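Local coordinates for YfdX protein (Salmonella enterica I, PDB 6A02) that is of unknown biochemical function but has been implicated in bacterial antibiotic stress and in virulence, at residues R80-I85 / N130-P135. Residues are numbered along the deposited sequence; the frame is centred on the assembly and turned at random. Where two conformers were deposited one is given.
Sequences RINSSI and NQELIP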
loop_
_atom_site.group_PDB
_atom_site.type_symbol
_atom_site.label_atom_id
_atom_site.label_comp_id
_atom_site.label_asym_id
_atom_site.label_seq_id
_atom_site.Cartn_x
_atom_site.Cartn_y
_atom_site.Cartn_z
ATOM N N ARG A 80 -14.728 -12.059 -4.431
ATOM C CA ARG A 80 -14.210 -10.899 -5.152
ATOM C C ARG A 80 -14.988 -9.644 -4.781
ATOM O O ARG A 80 -16.224 -9.632 -4.845
ATOM C CB ARG A 80 -14.352 -11.122 -6.662
ATOM C CG ARG A 80 -13.462 -12.223 -7.220
ATOM C CD ARG A 80 -13.721 -12.464 -8.707
ATOM N NE ARG A 80 -15.054 -13.017 -8.889
ATOM C CZ ARG A 80 -15.332 -14.319 -8.889
ATOM N NH1 ARG A 80 -14.359 -15.221 -8.759
ATOM N NH2 ARG A 80 -16.593 -14.720 -9.029
ATOM N N ILE A 81 -14.272 -8.576 -4.423
ATOM C CA ILE A 81 -14.905 -7.301 -4.108
ATOM C C ILE A 81 -14.451 -6.150 -4.993
ATOM O O ILE A 81 -15.100 -5.094 -4.977
ATOM C CB ILE A 81 -14.791 -6.920 -2.611
ATOM C CG1 ILE A 81 -13.363 -6.506 -2.249
ATOM C CG2 ILE A 81 -15.274 -8.058 -1.739
ATOM C CD1 ILE A 81 -13.239 -5.909 -0.852
ATOM N N ASN A 82 -13.375 -6.305 -5.758
ATOM C CA ASN A 82 -12.951 -5.248 -6.669
ATOM C C ASN A 82 -11.987 -5.843 -7.678
ATOM O O ASN A 82 -11.322 -6.844 -7.404
ATOM C CB ASN A 82 -12.290 -4.083 -5.920
ATOM C CG ASN A 82 -12.086 -2.873 -6.803
ATOM O OD1 ASN A 82 -13.045 -2.282 -7.269
ATOM N ND2 ASN A 82 -10.830 -2.512 -7.052
ATOM N N SER A 83 -11.898 -5.205 -8.842
ATOM C CA SER A 83 -10.849 -5.507 -9.805
ATOM C C SER A 83 -10.215 -4.215 -10.289
ATOM O O SER A 83 -10.908 -3.219 -10.532
ATOM C CB SER A 83 -11.381 -6.242 -11.029
ATOM O OG SER A 83 -10.348 -7.043 -11.572
ATOM N N SER A 84 -8.896 -4.244 -10.460
ATOM C CA SER A 84 -8.178 -3.131 -11.067
ATOM C C SER A 84 -7.123 -3.670 -12.023
ATOM O O SER A 84 -6.870 -4.876 -12.094
ATOM C CB SER A 84 -7.523 -2.233 -10.016
ATOM O OG SER A 84 -6.452 -2.912 -9.381
ATOM N N ILE A 85 -6.491 -2.755 -12.757
ATOM C CA ILE A 85 -5.514 -3.102 -13.780
ATOM C C ILE A 85 -4.154 -2.524 -13.411
ATOM O O ILE A 85 -4.060 -1.378 -12.958
ATOM C CB ILE A 85 -5.964 -2.552 -15.150
ATOM C CG1 ILE A 85 -7.294 -3.186 -15.563
ATOM C CG2 ILE A 85 -4.901 -2.786 -16.224
ATOM C CD1 ILE A 85 -7.194 -4.660 -15.827
ATOM N N ASN A 130 -5.761 -7.115 -10.877
ATOM C CA ASN A 130 -5.634 -7.213 -9.421
ATOM C C ASN A 130 -7.027 -7.392 -8.843
ATOM O O ASN A 130 -7.846 -6.471 -8.886
ATOM C CB ASN A 130 -4.997 -5.955 -8.843
ATOM C CG ASN A 130 -3.745 -5.566 -9.553
ATOM O OD1 ASN A 130 -2.741 -6.265 -9.496
ATOM N ND2 ASN A 130 -3.788 -4.416 -10.222
ATOM N N GLN A 131 -7.291 -8.564 -8.291
ATOM C CA GLN A 131 -8.590 -8.876 -7.726
ATOM C C GLN A 131 -8.507 -8.773 -6.210
ATOM O O GLN A 131 -7.769 -9.534 -5.570
ATOM C CB GLN A 131 -9.038 -10.275 -8.144
ATOM C CG GLN A 131 -9.288 -10.411 -9.653
ATOM C CD GLN A 131 -9.850 -11.761 -10.031
ATOM O OE1 GLN A 131 -10.114 -12.604 -9.171
ATOM N NE2 GLN A 131 -10.043 -11.973 -11.328
ATOM N N GLU A 132 -9.246 -7.827 -5.647
ATOM C CA GLU A 132 -9.331 -7.672 -4.206
ATOM C C GLU A 132 -10.343 -8.678 -3.680
ATOM O O GLU A 132 -11.463 -8.756 -4.191
ATOM C CB GLU A 132 -9.779 -6.249 -3.884
ATOM C CG GLU A 132 -9.778 -5.937 -2.414
ATOM C CD GLU A 132 -10.275 -4.532 -2.091
ATOM O OE1 GLU A 132 -10.653 -3.794 -3.020
ATOM O OE2 GLU A 132 -10.286 -4.169 -0.891
ATOM N N LEU A 133 -9.947 -9.444 -2.658
ATOM C CA LEU A 133 -10.754 -10.530 -2.116
ATOM C C LEU A 133 -10.878 -10.392 -0.609
ATOM O O LEU A 133 -9.955 -9.916 0.062
ATOM C CB LEU A 133 -10.114 -11.904 -2.400
ATOM C CG LEU A 133 -9.508 -12.154 -3.789
ATOM C CD1 LEU A 133 -8.778 -13.487 -3.839
ATOM C CD2 LEU A 133 -10.580 -12.113 -4.860
ATOM N N ILE A 134 -12.006 -10.856 -0.072
ATOM C CA ILE A 134 -12.143 -11.028 1.377
ATOM C C ILE A 134 -12.648 -12.427 1.693
ATOM O O ILE A 134 -13.384 -13.028 0.894
ATOM C CB ILE A 134 -13.074 -9.990 2.023
ATOM C CG1 ILE A 134 -14.479 -10.073 1.423
ATOM C CG2 ILE A 134 -12.466 -8.578 1.936
ATOM C CD1 ILE A 134 -15.511 -9.329 2.232
ATOM N N PRO A 135 -12.295 -12.975 2.857
ATOM C CA PRO A 135 -12.885 -14.244 3.305
ATOM C C PRO A 135 -14.270 -13.957 3.864
ATOM O O PRO A 135 -14.418 -13.195 4.819
ATOM C CB PRO A 135 -11.924 -14.706 4.403
ATOM C CG PRO A 135 -11.376 -13.406 4.975
ATOM C CD PRO A 135 -11.299 -12.442 3.811
HETATM O O HOH W 1 -11.674 -14.858 -9.803
HETATM O O HOH W 2 -8.540 -4.432 -6.972
#
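I81 and E132 meet at a classic beta bulge in an antiparallel strand pair, where segment 80-85 sets two residues, I81 and N82, against the single residue E132. The carbonyl O of E132 takes a nearly straight hydrogen bond from I81 N (2.8 Å) and a weak one from N82 N, while E132 N returns one to N82 O. With CG anti to the backbone N (chi1 -175°) and the chain extended beyond it, the E132 side chain runs slantwise over that of I81; its carboxylate OE2 is 3.4 Å from I81 CD1, and OE1 lies 3.3 Å from N82 CB. The other branch of I81, CG2, packs against I134 CG1, the two side chains at about a right angle. Beyond the bulge, N130 and S84 form a hydrogen-bonded pair, joined by two backbone bonds and a third between side chains: N130 ND2 gives a hydrogen to S84 OG (3.2 Å), which lies close to the amide plane. The same nitrogen is also hydrogen-bonded to T86 OG1 and the amide oxygen to S173 OG, which together fix the rotation of the amide. A water links N82 ND2 to N130 O, and N82 OD1 is hydrogen-bonded to R26 of the second subunit. On the other face, R80 and Q131 run alongside each other, with R80 CD 3.6 Å from Q131 OE1; a second water bridges this oxygen and R80 NH1, while R80 NE hydrogen-bonds to K16 O and Q131 NE2 to E129 OE1. Strand 125-135 is central, between strands 77-89 and 170-175, and leads straight into helix 136-151; helix 19-36 packs on I81, N82 and E132, and strand 65-66 touches R80 and Q131.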